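Local coordinates for putative pachytene checkpoint protein 2 (Caenorhabditis elegans, PDB 4XGU), which binds and hydrolyses ATP as a AAA+ protein-remodelling ATPase and probably plays a key role in chromosome recombination during meiosis, at residues S205-L210 against M246-I251; Q235-A240 against R288-V293; D103-Q108 against Q123-P128. One frame throughout, in Å; residues are numbered along the deposited sequence.

Contact 1 of 3, residues S205-L210 against M246-I251; sequences SKSVML and MVFVLI
Leu210 and Phe248 are joined by the shortest backbone bond between two parallel strands: Leu210 N lies 2.6 Å from Phe248 O. Further bonds zigzag from strand to strand, with Val208 N giving to Met246 O, Phe248 N to Val208 O (3.0 Å) and Leu250 N to Leu210 O (2.9 Å). The strands run only 17° from parallel, and this regular bonding satisfies backbone groups that are buried from water.

Packing is dense on the face that carries Ser207, Met209, Met246 and Phe248. Met209 CB meets Phe248 CB at 3.8 Å, and the two side chains cross at about a right angle. The extended methionine, whose CG stands anti to the backbone N (chi1 160°), carries its methyl CE to within 3.6 Å of Leu250 CD2, a reach suited to a flexible, unbranched chain. Ser207 OG lies at the edge of the Phe248 ring and 3.4 Å from Met246 CG; a serine is small enough to fit between these larger groups. On the other face the beta-branched valines lie side by side, Val208 CG2 to Val247 CG1 at 3.8 Å.

The start of the pair is looser. Met246 N reaches Lys206 O only by a weak bond of 3.4 Å, and the fully extended Lys206 leads away from the other strand at an exposed position, where a charged end is easily accommodated.

Strand 245-251 has the place and sequence of the Walker B strand of AAA+ ATPases. Helix 185-199, which starts at the end of the P-loop, covers the Met209 and Phe248 face, helix 228-241 packs on Val208, Leu210 and Val249, and strands 123-127 and 293-299 flank the pair.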
ATOM      1  N   SER B 205      45.874  20.262 -11.922  1.00 77.57           N
ATOM      2  CA  SER B 205      46.061  21.170 -13.046  1.00 81.19           C
ATOM      3  C   SER B 205      44.730  21.741 -13.535  1.00 83.43           C
ATOM      4  O   SER B 205      44.631  22.930 -13.834  1.00 90.81           O
ATOM      5  CB  SER B 205      46.788  20.453 -14.190  1.00 88.28           C
ATOM      6  OG  SER B 205      46.331  19.117 -14.335  1.00 93.52           O
ATOM      7  N   LYS B 206      43.710  20.890 -13.604  1.00 82.14           N
ATOM      8  CA  LYS B 206      42.386  21.297 -14.072  1.00 80.14           C
ATOM      9  C   LYS B 206      41.329  20.961 -13.022  1.00 74.51           C
ATOM     10  O   LYS B 206      41.441  19.956 -12.329  1.00 77.52           O
ATOM     11  CB  LYS B 206      42.058  20.614 -15.406  1.00 88.51           C
ATOM     12  CG  LYS B 206      40.677  20.930 -15.964  1.00 94.76           C
ATOM     13  CD  LYS B 206      40.447  20.256 -17.310  1.00 95.88           C
ATOM     14  CE  LYS B 206      39.044  20.529 -17.830  1.00 94.07           C
ATOM     15  NZ  LYS B 206      38.832  19.963 -19.191  1.00 95.53           N
ATOM     16  N   SER B 207      40.306  21.800 -12.900  1.00 74.28           N
ATOM     17  CA  SER B 207      39.239  21.539 -11.939  1.00 73.40           C
ATOM     18  C   SER B 207      37.866  21.824 -12.538  1.00 70.64           C
ATOM     19  O   SER B 207      37.628  22.903 -13.080  1.00 77.36           O
ATOM     20  CB  SER B 207      39.447  22.371 -10.673  1.00 75.49           C
ATOM     21  OG  SER B 207      38.426  22.116  -9.725  1.00 78.07           O
ATOM     22  N   VAL B 208      36.966  20.850 -12.439  1.00 68.98           N
ATOM     23  CA  VAL B 208      35.623  20.984 -12.997  1.00 64.78           C
ATOM     24  C   VAL B 208      34.555  20.731 -11.938  1.00 66.89           C
ATOM     25  O   VAL B 208      34.816  20.090 -10.921  1.00 73.21           O
ATOM     26  CB  VAL B 208      35.397  20.010 -14.175  1.00 67.11           C
ATOM     27  CG1 VAL B 208      36.317  20.350 -15.341  1.00 65.48           C
ATOM     28  CG2 VAL B 208      35.608  18.571 -13.724  1.00 71.09           C
ATOM     29  N   MET B 209      33.352  21.243 -12.179  1.00 66.00           N
ATOM     30  CA  MET B 209      32.217  20.976 -11.301  1.00 61.56           C
ATOM     31  C   MET B 209      30.962  20.654 -12.096  1.00 63.13           C
ATOM     32  O   MET B 209      30.591  21.385 -13.013  1.00 65.48           O
ATOM     33  CB  MET B 209      31.938  22.159 -10.373  1.00 58.59           C
ATOM     34  CG  MET B 209      30.521  22.155  -9.783  1.00 54.44           C
ATOM     35  SD  MET B 209      30.292  23.310  -8.411  1.00 77.22           S
ATOM     36  CE  MET B 209      28.515  23.500  -8.416  1.00 48.03           C
ATOM     37  N   LEU B 210      30.315  19.554 -11.728  1.00 68.71           N
ATOM     38  CA  LEU B 210      29.065  19.138 -12.345  1.00 68.17           C
ATOM     39  C   LEU B 210      27.893  19.378 -11.409  1.00 69.77           C
ATOM     40  O   LEU B 210      27.832  18.817 -10.315  1.00 74.69           O
ATOM     41  CB  LEU B 210      29.130  17.666 -12.744  1.00 67.31           C
ATOM     42  CG  LEU B 210      29.862  17.427 -14.062  1.00 77.41           C
ATOM     43  CD1 LEU B 210      30.221  15.966 -14.226  1.00 82.81           C
ATOM     44  CD2 LEU B 210      28.998  17.900 -15.221  1.00 82.93           C
ATOM     45  N   MET B 246      40.342  17.439 -10.287  1.00 90.25           N
ATOM     46  CA  MET B 246      39.328  17.172  -9.279  1.00 88.28           C
ATOM     47  C   MET B 246      37.953  17.581  -9.785  1.00 84.58           C
ATOM     48  O   MET B 246      37.798  18.626 -10.423  1.00 82.68           O
ATOM     49  CB  MET B 246      39.658  17.883  -7.959  1.00 84.59           C
ATOM     50  CG  MET B 246      39.584  19.399  -7.995  1.00 82.03           C
ATOM     51  SD  MET B 246      40.243  20.154  -6.490  1.00 88.33           S
ATOM     52  CE  MET B 246      39.434  19.176  -5.225  1.00 79.08           C
ATOM     53  N   VAL B 247      36.961  16.737  -9.521  1.00 85.88           N
ATOM     54  CA  VAL B 247      35.601  17.013  -9.961  1.00 84.39           C
ATOM     55  C   VAL B 247      34.681  17.226  -8.759  1.00 72.96           C
ATOM     56  O   VAL B 247      34.808  16.566  -7.726  1.00 71.76           O
ATOM     57  CB  VAL B 247      35.058  15.879 -10.877  1.00 63.58           C
ATOM     58  CG1 VAL B 247      36.170  15.353 -11.777  1.00 61.48           C
ATOM     59  CG2 VAL B 247      34.459  14.746 -10.073  1.00 66.38           C
ATOM     60  N   PHE B 248      33.782  18.193  -8.889  1.00 65.90           N
ATOM     61  CA  PHE B 248      32.813  18.489  -7.845  1.00 61.74           C
ATOM     62  C   PHE B 248      31.416  18.160  -8.336  1.00 66.26           C
ATOM     63  O   PHE B 248      31.029  18.560  -9.432  1.00 74.48           O
ATOM     64  CB  PHE B 248      32.886  19.958  -7.428  1.00 62.21           C
ATOM     65  CG  PHE B 248      34.116  20.312  -6.648  1.00 61.43           C
ATOM     66  CD1 PHE B 248      35.278  20.698  -7.297  1.00 65.68           C
ATOM     67  CD2 PHE B 248      34.108  20.276  -5.265  1.00 57.71           C
ATOM     68  CE1 PHE B 248      36.414  21.033  -6.579  1.00 62.62           C
ATOM     69  CE2 PHE B 248      35.238  20.608  -4.541  1.00 58.03           C
ATOM     70  CZ  PHE B 248      36.394  20.988  -5.199  1.00 58.72           C
ATOM     71  N   VAL B 249      30.653  17.433  -7.529  1.00 56.19           N
ATOM     72  CA  VAL B 249      29.281  17.128  -7.901  1.00 58.30           C
ATOM     73  C   VAL B 249      28.310  17.761  -6.921  1.00 62.49           C
ATOM     74  O   VAL B 249      28.260  17.388  -5.749  1.00 64.13           O
ATOM     75  CB  VAL B 249      29.033  15.617  -7.963  1.00 61.40           C
ATOM     76  CG1 VAL B 249      27.575  15.336  -8.284  1.00 64.17           C
ATOM     77  CG2 VAL B 249      29.946  14.975  -8.997  1.00 64.45           C
ATOM     78  N   LEU B 250      27.547  18.734  -7.406  1.00 61.38           N
ATOM     79  CA  LEU B 250      26.533  19.385  -6.592  1.00 65.99           C
ATOM     80  C   LEU B 250      25.154  18.823  -6.915  1.00 74.32           C
ATOM     81  O   LEU B 250      24.798  18.663  -8.083  1.00 84.11           O
ATOM     82  CB  LEU B 250      26.556  20.899  -6.809  1.00 65.39           C
ATOM     83  CG  LEU B 250      25.462  21.688  -6.087  1.00 63.42           C
ATOM     84  CD1 LEU B 250      25.577  21.497  -4.585  1.00 63.85           C
ATOM     85  CD2 LEU B 250      25.528  23.160  -6.448  1.00 62.06           C
ATOM     86  N   ILE B 251      24.387  18.516  -5.875  1.00 72.61           N
ATOM     87  CA  ILE B 251      23.038  17.989  -6.042  1.00 70.32           C
ATOM     88  C   ILE B 251      22.040  18.823  -5.238  1.00 74.41           C
ATOM     89  O   ILE B 251      22.091  18.856  -4.009  1.00 74.34           O
ATOM     90  CB  ILE B 251      22.964  16.512  -5.612  1.00 69.24           C
ATOM     91  CG1 ILE B 251      23.924  15.671  -6.456  1.00 65.75           C
ATOM     92  CG2 ILE B 251      21.543  15.988  -5.739  1.00 71.06           C
ATOM     93  CD1 ILE B 251      24.204  14.302  -5.890  1.00 58.87           C
TER

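Contact 2 of 3, residues Q235-A240 against R288-V293; sequences QIDELA and RRRDNV
Asn292 ND2 donates to Ala240 O over 3.3 Å, with an N-H...O angle of 150°, and also makes a weak bond to Cys245 O. The acceptor lies close to the amide plane of the asparagine, while the donor stands tilted out of the plane of the Ala240 carbonyl. Ala240 is in the last turn of helix 228-241, where carbonyls run out of helical amides to accept from, and the spot suits asparagine, a short side chain whose NH2 group has two hydrogens, enough for Ala240 O and, weakly, Cys245 O. With chi1 at 67°, its CG is set between the backbone N and the carbonyl carbon, which turns the amide to the helix end. A leucine in place of Asn292 would probably leave Ala240 O without this side-chain donor and put a bulky apolar branch against the carbonyl.

Next to this bond lies an apolar patch. Ala240 CB lies 3.6 Å from Val293 CG2 and 3.7 Å from Arg290 CD; a methyl group lets the helix come close to the start of the strand. This is the alpha/beta architecture of a P-loop NTPase, in which helix 228-241 lies on the sheet while the loop after helix 275-288 turns into strand 293-299.

Arg290 bends at chi2 (-118°), passing its aliphatic part along Ala240 before the guanidinium reaches Asp237. Asp237 O sits over the centre of one guanidinium face, 4.1 Å above the plane. As modelled, Asp237 OD1 and Arg290 NH2 form a salt bridge, but the atoms are too close together for its geometry, planes included, to be trusted. The buried carboxylate has a second partner, its OD2 pairing with Arg286.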
ATOM      1  N   GLN B 235      29.370   9.672 -17.404  1.00118.90           N
ATOM      2  CA  GLN B 235      30.160  10.769 -17.951  1.00114.80           C
ATOM      3  C   GLN B 235      31.005  11.420 -16.862  1.00103.95           C
ATOM      4  O   GLN B 235      32.155  11.792 -17.098  1.00104.23           O
ATOM      5  CB  GLN B 235      29.259  11.812 -18.612  1.00122.35           C
ATOM      6  CG  GLN B 235      30.016  13.023 -19.121  1.00132.20           C
ATOM      7  CD  GLN B 235      29.193  13.880 -20.055  1.00146.47           C
ATOM      8  OE1 GLN B 235      27.963  13.844 -20.031  1.00154.39           O
ATOM      9  NE2 GLN B 235      29.872  14.652 -20.896  1.00149.71           N
ATOM     10  N   ILE B 236      30.428  11.558 -15.671  1.00 95.47           N
ATOM     11  CA  ILE B 236      31.170  12.066 -14.524  1.00 87.76           C
ATOM     12  C   ILE B 236      32.336  11.141 -14.229  1.00 89.09           C
ATOM     13  O   ILE B 236      33.430  11.587 -13.884  1.00 85.83           O
ATOM     14  CB  ILE B 236      30.297  12.176 -13.260  1.00 87.66           C
ATOM     15  CG1 ILE B 236      28.918  12.738 -13.595  1.00 94.16           C
ATOM     16  CG2 ILE B 236      30.995  13.027 -12.206  1.00 83.99           C
ATOM     17  CD1 ILE B 236      28.031  12.923 -12.384  1.00 96.00           C
ATOM     18  N   ASP B 237      32.085   9.843 -14.374  1.00 96.84           N
ATOM     19  CA  ASP B 237      33.095   8.829 -14.114  1.00100.32           C
ATOM     20  C   ASP B 237      34.291   9.004 -15.044  1.00 99.43           C
ATOM     21  O   ASP B 237      35.435   8.971 -14.594  1.00 97.05           O
ATOM     22  CB  ASP B 237      32.500   7.430 -14.265  1.00110.86           C
ATOM     23  CG  ASP B 237      33.358   6.359 -13.623  1.00120.72           C
ATOM     24  OD1 ASP B 237      34.559   6.270 -13.949  1.00125.37           O
ATOM     25  OD2 ASP B 237      32.831   5.606 -12.776  1.00124.12           O
ATOM     26  N   GLU B 238      34.022   9.194 -16.334  1.00101.07           N
ATOM     27  CA  GLU B 238      35.087   9.424 -17.309  1.00102.31           C
ATOM     28  C   GLU B 238      35.923  10.641 -16.935  1.00101.69           C
ATOM     29  O   GLU B 238      37.149  10.621 -17.041  1.00104.13           O
ATOM     30  CB  GLU B 238      34.513   9.606 -18.715  1.00103.38           C
ATOM     31  CG  GLU B 238      34.355   8.316 -19.501  1.00109.81           C
ATOM     32  CD  GLU B 238      34.333   8.557 -20.998  1.00114.66           C
ATOM     33  OE1 GLU B 238      34.424   9.733 -21.410  1.00114.80           O
ATOM     34  OE2 GLU B 238      34.230   7.573 -21.764  1.00117.93           O
ATOM     35  N   LEU B 239      35.248  11.697 -16.494  1.00100.16           N
ATOM     36  CA  LEU B 239      35.922  12.912 -16.059  1.00 95.21           C
ATOM     37  C   LEU B 239      36.717  12.640 -14.787  1.00 92.56           C
ATOM     38  O   LEU B 239      37.750  13.263 -14.542  1.00 94.14           O
ATOM     39  CB  LEU B 239      34.908  14.032 -15.832  1.00 94.30           C
ATOM     40  CG  LEU B 239      35.305  15.426 -16.315  1.00 93.38           C
ATOM     41  CD1 LEU B 239      35.827  15.363 -17.739  1.00 95.44           C
ATOM     42  CD2 LEU B 239      34.115  16.366 -16.228  1.00 92.62           C
ATOM     43  N   ALA B 240      36.228  11.698 -13.987  1.00 93.54           N
ATOM     44  CA  ALA B 240      36.900  11.305 -12.754  1.00 92.89           C
ATOM     45  C   ALA B 240      38.056  10.355 -13.043  1.00100.26           C
ATOM     46  O   ALA B 240      39.016  10.284 -12.275  1.00 96.27           O
ATOM     47  CB  ALA B 240      35.914  10.663 -11.797  1.00 96.69           C
ATOM     48  N   ARG B 288      32.154   8.392  -5.375  1.00 84.51           N
ATOM     49  CA  ARG B 288      32.874   8.811  -4.172  1.00 77.59           C
ATOM     50  C   ARG B 288      34.142   7.998  -3.898  1.00 76.28           C
ATOM     51  O   ARG B 288      34.998   8.426  -3.125  1.00 77.47           O
ATOM     52  CB  ARG B 288      31.949   8.733  -2.955  1.00 76.82           C
ATOM     53  CG  ARG B 288      31.125   7.462  -2.892  1.00 85.18           C
ATOM     54  CD  ARG B 288      30.311   7.379  -1.615  1.00 90.07           C
ATOM     55  NE  ARG B 288      31.118   6.904  -0.498  1.00103.34           N
ATOM     56  CZ  ARG B 288      30.658   6.730   0.736  1.00117.67           C
ATOM     57  NH1 ARG B 288      29.391   6.998   1.016  1.00118.11           N
ATOM     58  NH2 ARG B 288      31.468   6.289   1.692  1.00127.34           N
ATOM     59  N   ARG B 289      34.262   6.834  -4.530  1.00 74.15           N
ATOM     60  CA  ARG B 289      35.419   5.967  -4.315  1.00 77.42           C
ATOM     61  C   ARG B 289      36.708   6.575  -4.846  1.00 80.98           C
ATOM     62  O   ARG B 289      37.797   6.251  -4.375  1.00 85.61           O
ATOM     63  CB  ARG B 289      35.194   4.600  -4.959  1.00 84.00           C
ATOM     64  CG  ARG B 289      34.545   3.600  -4.031  1.00 93.94           C
ATOM     65  CD  ARG B 289      34.279   2.274  -4.720  1.00105.53           C
ATOM     66  NE  ARG B 289      33.003   1.716  -4.285  1.00116.88           N
ATOM     67  CZ  ARG B 289      32.809   1.107  -3.120  1.00125.02           C
ATOM     68  NH1 ARG B 289      33.812   0.966  -2.263  1.00127.05           N
ATOM     69  NH2 ARG B 289      31.608   0.638  -2.807  1.00128.16           N
ATOM     70  N   ARG B 290      36.583   7.458  -5.830  1.00 84.63           N
ATOM     71  CA  ARG B 290      37.749   8.107  -6.414  1.00 89.27           C
ATOM     72  C   ARG B 290      38.358   9.119  -5.447  1.00 92.17           C
ATOM     73  O   ARG B 290      37.652   9.733  -4.647  1.00 92.66           O
ATOM     74  CB  ARG B 290      37.375   8.793  -7.724  1.00 88.12           C
ATOM     75  CG  ARG B 290      36.525   7.942  -8.645  1.00 83.35           C
ATOM     76  CD  ARG B 290      37.241   7.679  -9.956  1.00 87.45           C
ATOM     77  NE  ARG B 290      36.488   6.762 -10.806  1.00 93.89           N
ATOM     78  CZ  ARG B 290      36.970   6.211 -11.913  1.00101.33           C
ATOM     79  NH1 ARG B 290      38.205   6.481 -12.307  1.00101.32           N
ATOM     80  NH2 ARG B 290      36.217   5.383 -12.624  1.00111.47           N
ATOM     81  N   ASP B 291      39.673   9.288  -5.526  1.00 90.50           N
ATOM     82  CA  ASP B 291      40.375  10.225  -4.661  1.00 87.59           C
ATOM     83  C   ASP B 291      40.191  11.669  -5.114  1.00 87.46           C
ATOM     84  O   ASP B 291      40.149  12.587  -4.293  1.00 90.31           O
ATOM     85  CB  ASP B 291      41.866   9.888  -4.607  1.00 94.85           C
ATOM     86  CG  ASP B 291      42.146   8.593  -3.874  1.00104.04           C
ATOM     87  OD1 ASP B 291      41.256   8.121  -3.136  1.00104.23           O
ATOM     88  OD2 ASP B 291      43.262   8.054  -4.027  1.00112.07           O
ATOM     89  N   ASN B 292      40.080  11.868  -6.423  1.00 83.01           N
ATOM     90  CA  ASN B 292      40.008  13.211  -6.990  1.00 75.05           C
ATOM     91  C   ASN B 292      38.576  13.692  -7.208  1.00 68.02           C
ATOM     92  O   ASN B 292      38.309  14.478  -8.111  1.00 70.18           O
ATOM     93  CB  ASN B 292      40.769  13.262  -8.315  1.00 82.24           C
ATOM     94  CG  ASN B 292      40.107  12.430  -9.399  1.00 87.52           C
ATOM     95  OD1 ASN B 292      39.414  11.453  -9.112  1.00 93.10           O
ATOM     96  ND2 ASN B 292      40.316  12.816 -10.652  1.00 90.44           N
ATOM     97  N   VAL B 293      37.655  13.216  -6.379  1.00 63.78           N
ATOM     98  CA  VAL B 293      36.248  13.553  -6.540  1.00 58.51           C
ATOM     99  C   VAL B 293      35.652  14.028  -5.221  1.00 61.82           C
ATOM    100  O   VAL B 293      36.063  13.580  -4.156  1.00 67.27           O
ATOM    101  CB  VAL B 293      35.449  12.344  -7.068  1.00 61.96           C
ATOM    102  CG1 VAL B 293      33.976  12.662  -7.135  1.00 64.14           C
ATOM    103  CG2 VAL B 293      35.958  11.934  -8.435  1.00 65.44           C
TER

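Contact 3 of 3, residues D103-Q108 against Q123-P128; sequences DGPLSQ and QLWQLP
Leu106 and Leu124 form an antiparallel hydrogen-bonded pair, their side chains on the same face of the sheet. Leu124 N gives to Leu106 O at 3.1 Å, and Leu106 N returns a bond to Leu124 O at 3.2 Å. Two weaker CA-H...O contacts accompany them: Pro105 CA lies 3.5 Å from Leu124 O, and Gln123 CA is equally distant from Leu106 O.

The chief side-chain contact is a CH-pi interaction. Pro105 lays its ring over one face of Trp125, with CB 3.8 Å from the centroid of the six-membered ring and only 9° off its normal, while CD meets CZ3 of the same indole at 3.8 Å. Trp125 CG is anti to its own carbonyl carbon (chi1 -65°), which stands the indole alongside the proline. A rigid, compact proline ring presents several C-H bonds to the electron-rich face of the indole, whose NE1 is hydrogen-bonded to Glu211 OE1. Gly104, just before Pro105, has a positive phi (85°), at backbone angles where a side chain would jam against the preceding carbonyl.

Polar side chains add little: Asp103 OD2 merely nears Gln126 CG at 4.4 Å, at an exposed margin. The pair is an antiparallel addition to the five-stranded parallel AAA+ core: strand 123-127 runs against strand 206-212, and strand 106-107 is outermost within the chain.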
ATOM      1  N   ASP B 103      34.562  30.840 -19.705  1.00108.41           N
ATOM      2  CA  ASP B 103      33.972  29.947 -20.694  1.00115.43           C
ATOM      3  C   ASP B 103      32.477  29.747 -20.461  1.00110.58           C
ATOM      4  O   ASP B 103      31.716  29.530 -21.403  1.00106.91           O
ATOM      5  CB  ASP B 103      34.694  28.598 -20.665  1.00123.49           C
ATOM      6  CG  ASP B 103      36.202  28.741 -20.529  1.00126.46           C
ATOM      7  OD1 ASP B 103      36.688  29.884 -20.375  1.00123.74           O
ATOM      8  OD2 ASP B 103      36.899  27.706 -20.562  1.00129.66           O
ATOM      9  N   GLY B 104      32.066  29.825 -19.198  1.00110.84           N
ATOM     10  CA  GLY B 104      30.667  29.700 -18.838  1.00111.46           C
ATOM     11  C   GLY B 104      30.226  28.259 -18.682  1.00110.83           C
ATOM     12  O   GLY B 104      30.979  27.337 -18.995  1.00116.52           O
ATOM     13  N   PRO B 105      28.994  28.056 -18.192  1.00102.73           N
ATOM     14  CA  PRO B 105      28.430  26.714 -18.007  1.00 97.40           C
ATOM     15  C   PRO B 105      28.118  26.033 -19.335  1.00102.00           C
ATOM     16  O   PRO B 105      27.773  26.705 -20.305  1.00103.09           O
ATOM     17  CB  PRO B 105      27.146  26.981 -17.217  1.00 94.53           C
ATOM     18  CG  PRO B 105      26.761  28.366 -17.597  1.00 99.08           C
ATOM     19  CD  PRO B 105      28.055  29.112 -17.774  1.00 99.69           C
ATOM     20  N   LEU B 106      28.238  24.710 -19.371  1.00109.19           N
ATOM     21  CA  LEU B 106      27.964  23.956 -20.588  1.00116.20           C
ATOM     22  C   LEU B 106      26.845  22.938 -20.391  1.00115.85           C
ATOM     23  O   LEU B 106      26.759  22.282 -19.352  1.00112.72           O
ATOM     24  CB  LEU B 106      29.229  23.245 -21.079  1.00118.51           C
ATOM     25  CG  LEU B 106      30.388  24.130 -21.546  1.00118.86           C
ATOM     26  CD1 LEU B 106      31.458  23.288 -22.227  1.00122.85           C
ATOM     27  CD2 LEU B 106      29.894  25.234 -22.473  1.00118.31           C
ATOM     28  N   SER B 107      25.993  22.811 -21.404  1.00120.31           N
ATOM     29  CA  SER B 107      24.908  21.838 -21.385  1.00126.54           C
ATOM     30  C   SER B 107      25.430  20.437 -21.692  1.00132.79           C
ATOM     31  O   SER B 107      26.205  20.249 -22.629  1.00136.94           O
ATOM     32  CB  SER B 107      23.818  22.232 -22.385  1.00129.40           C
ATOM     33  OG  SER B 107      24.366  22.481 -23.671  1.00130.95           O
ATOM     34  N   GLN B 108      25.003  19.460 -20.896  1.00133.53           N
ATOM     35  CA  GLN B 108      25.413  18.073 -21.095  1.00133.55           C
ATOM     36  C   GLN B 108      24.529  17.117 -20.299  1.00126.81           C
ATOM     37  O   GLN B 108      25.000  16.432 -19.391  1.00120.93           O
ATOM     38  CB  GLN B 108      26.877  17.882 -20.696  1.00135.41           C
ATOM     39  CG  GLN B 108      27.575  16.749 -21.428  1.00141.02           C
ATOM     40  CD  GLN B 108      28.395  17.234 -22.607  1.00143.89           C
ATOM     41  OE1 GLN B 108      28.438  18.430 -22.897  1.00145.55           O
ATOM     42  NE2 GLN B 108      29.056  16.306 -23.293  1.00144.05           N
ATOM     43  N   GLN B 123      24.812  20.554 -15.530  1.00 91.00           N
ATOM     44  CA  GLN B 123      25.628  21.643 -16.061  1.00 92.63           C
ATOM     45  C   GLN B 123      27.078  21.497 -15.615  1.00 85.62           C
ATOM     46  O   GLN B 123      27.350  21.240 -14.442  1.00 86.87           O
ATOM     47  CB  GLN B 123      25.092  23.004 -15.609  1.00 99.61           C
ATOM     48  CG  GLN B 123      23.587  23.069 -15.428  1.00111.58           C
ATOM     49  CD  GLN B 123      23.133  24.415 -14.892  1.00117.16           C
ATOM     50  OE1 GLN B 123      23.840  25.415 -15.018  1.00111.97           O
ATOM     51  NE2 GLN B 123      21.951  24.444 -14.283  1.00124.64           N
ATOM     52  N   LEU B 124      28.009  21.670 -16.548  1.00 78.36           N
ATOM     53  CA  LEU B 124      29.426  21.570 -16.223  1.00 73.62           C
ATOM     54  C   LEU B 124      30.045  22.944 -16.000  1.00 71.63           C
ATOM     55  O   LEU B 124      29.963  23.820 -16.860  1.00 76.25           O
ATOM     56  CB  LEU B 124      30.182  20.830 -17.327  1.00 77.47           C
ATOM     57  CG  LEU B 124      31.691  20.690 -17.117  1.00 78.92           C
ATOM     58  CD1 LEU B 124      31.990  19.944 -15.824  1.00 77.44           C
ATOM     59  CD2 LEU B 124      32.336  19.992 -18.303  1.00 85.62           C
ATOM     60  N   TRP B 125      30.663  23.127 -14.839  1.00 70.28           N
ATOM     61  CA  TRP B 125      31.334  24.381 -14.520  1.00 68.17           C
ATOM     62  C   TRP B 125      32.848  24.206 -14.515  1.00 66.60           C
ATOM     63  O   TRP B 125      33.373  23.259 -13.931  1.00 75.61           O
ATOM     64  CB  TRP B 125      30.876  24.913 -13.161  1.00 69.66           C
ATOM     65  CG  TRP B 125      29.435  25.309 -13.108  1.00 67.37           C
ATOM     66  CD1 TRP B 125      28.381  24.526 -12.740  1.00 71.13           C
ATOM     67  CD2 TRP B 125      28.893  26.595 -13.415  1.00 65.04           C
ATOM     68  NE1 TRP B 125      27.211  25.244 -12.807  1.00 71.06           N
ATOM     69  CE2 TRP B 125      27.500  26.518 -13.218  1.00 69.17           C
ATOM     70  CE3 TRP B 125      29.449  27.805 -13.841  1.00 70.24           C
ATOM     71  CZ2 TRP B 125      26.654  27.604 -13.435  1.00 78.57           C
ATOM     72  CZ3 TRP B 125      28.609  28.883 -14.057  1.00 79.89           C
ATOM     73  CH2 TRP B 125      27.227  28.777 -13.853  1.00 81.37           C
ATOM     74  N   GLN B 126      33.542  25.128 -15.169  1.00 61.88           N
ATOM     75  CA  GLN B 126      34.998  25.135 -15.178  1.00 58.70           C
ATOM     76  C   GLN B 126      35.514  25.964 -14.003  1.00 64.27           C
ATOM     77  O   GLN B 126      35.244  27.162 -13.919  1.00 71.95           O
ATOM     78  CB  GLN B 126      35.513  25.698 -16.506  1.00 70.90           C
ATOM     79  CG  GLN B 126      36.987  25.457 -16.769  1.00 83.87           C
ATOM     80  CD  GLN B 126      37.302  23.994 -16.999  1.00 94.03           C
ATOM     81  OE1 GLN B 126      36.470  23.241 -17.506  1.00 99.44           O
ATOM     82  NE2 GLN B 126      38.507  23.580 -16.620  1.00 94.20           N
ATOM     83  N   LEU B 127      36.256  25.335 -13.095  1.00 61.21           N
ATOM     84  CA  LEU B 127      36.678  26.013 -11.867  1.00 59.67           C
ATOM     85  C   LEU B 127      38.140  26.452 -11.877  1.00 63.22           C
ATOM     86  O   LEU B 127      39.022  25.681 -12.264  1.00 67.82           O
ATOM     87  CB  LEU B 127      36.435  25.112 -10.658  1.00 63.04           C
ATOM     88  CG  LEU B 127      34.975  24.781 -10.365  1.00 62.11           C
ATOM     89  CD1 LEU B 127      34.855  24.064  -9.027  1.00 64.31           C
ATOM     90  CD2 LEU B 127      34.133  26.045 -10.387  1.00 56.78           C
ATOM     91  N   PRO B 128      38.407  27.687 -11.419  1.00 56.14           N
ATOM     92  CA  PRO B 128      37.415  28.657 -10.927  1.00 53.54           C
ATOM     93  C   PRO B 128      36.819  29.534 -12.028  1.00 56.06           C
ATOM     94  O   PRO B 128      37.539  29.972 -12.923  1.00 63.77           O
ATOM     95  CB  PRO B 128      38.223  29.509  -9.951  1.00 52.69           C
ATOM     96  CG  PRO B 128      39.608  29.473 -10.495  1.00 57.39           C
ATOM     97  CD  PRO B 128      39.787  28.122 -11.139  1.00 55.84           C
TER

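Contacts 1 and 3 belong to one sheet: strand 206-212 of contact 1 lies between strand 245-251 and strand 123-127, the latter part of contact 3. Contact 1 is the buried core, held by parallel backbone bonding and apolar side chains; contact 3, at the sheet's edge, is a surface pairing that runs antiparallel and relies on a proline CH-pi contact with an indole. Contact 2 is also largely buried but joins a helix to a loop, with charged and amide groups in place of strand pairing. It meets contact 1 through Val247 N and Asn292 O, probably hydrogen-bonded, and through Leu210 on Ile236. Contacts 2 and 3 scarcely touch, their centres about 17 Å apart.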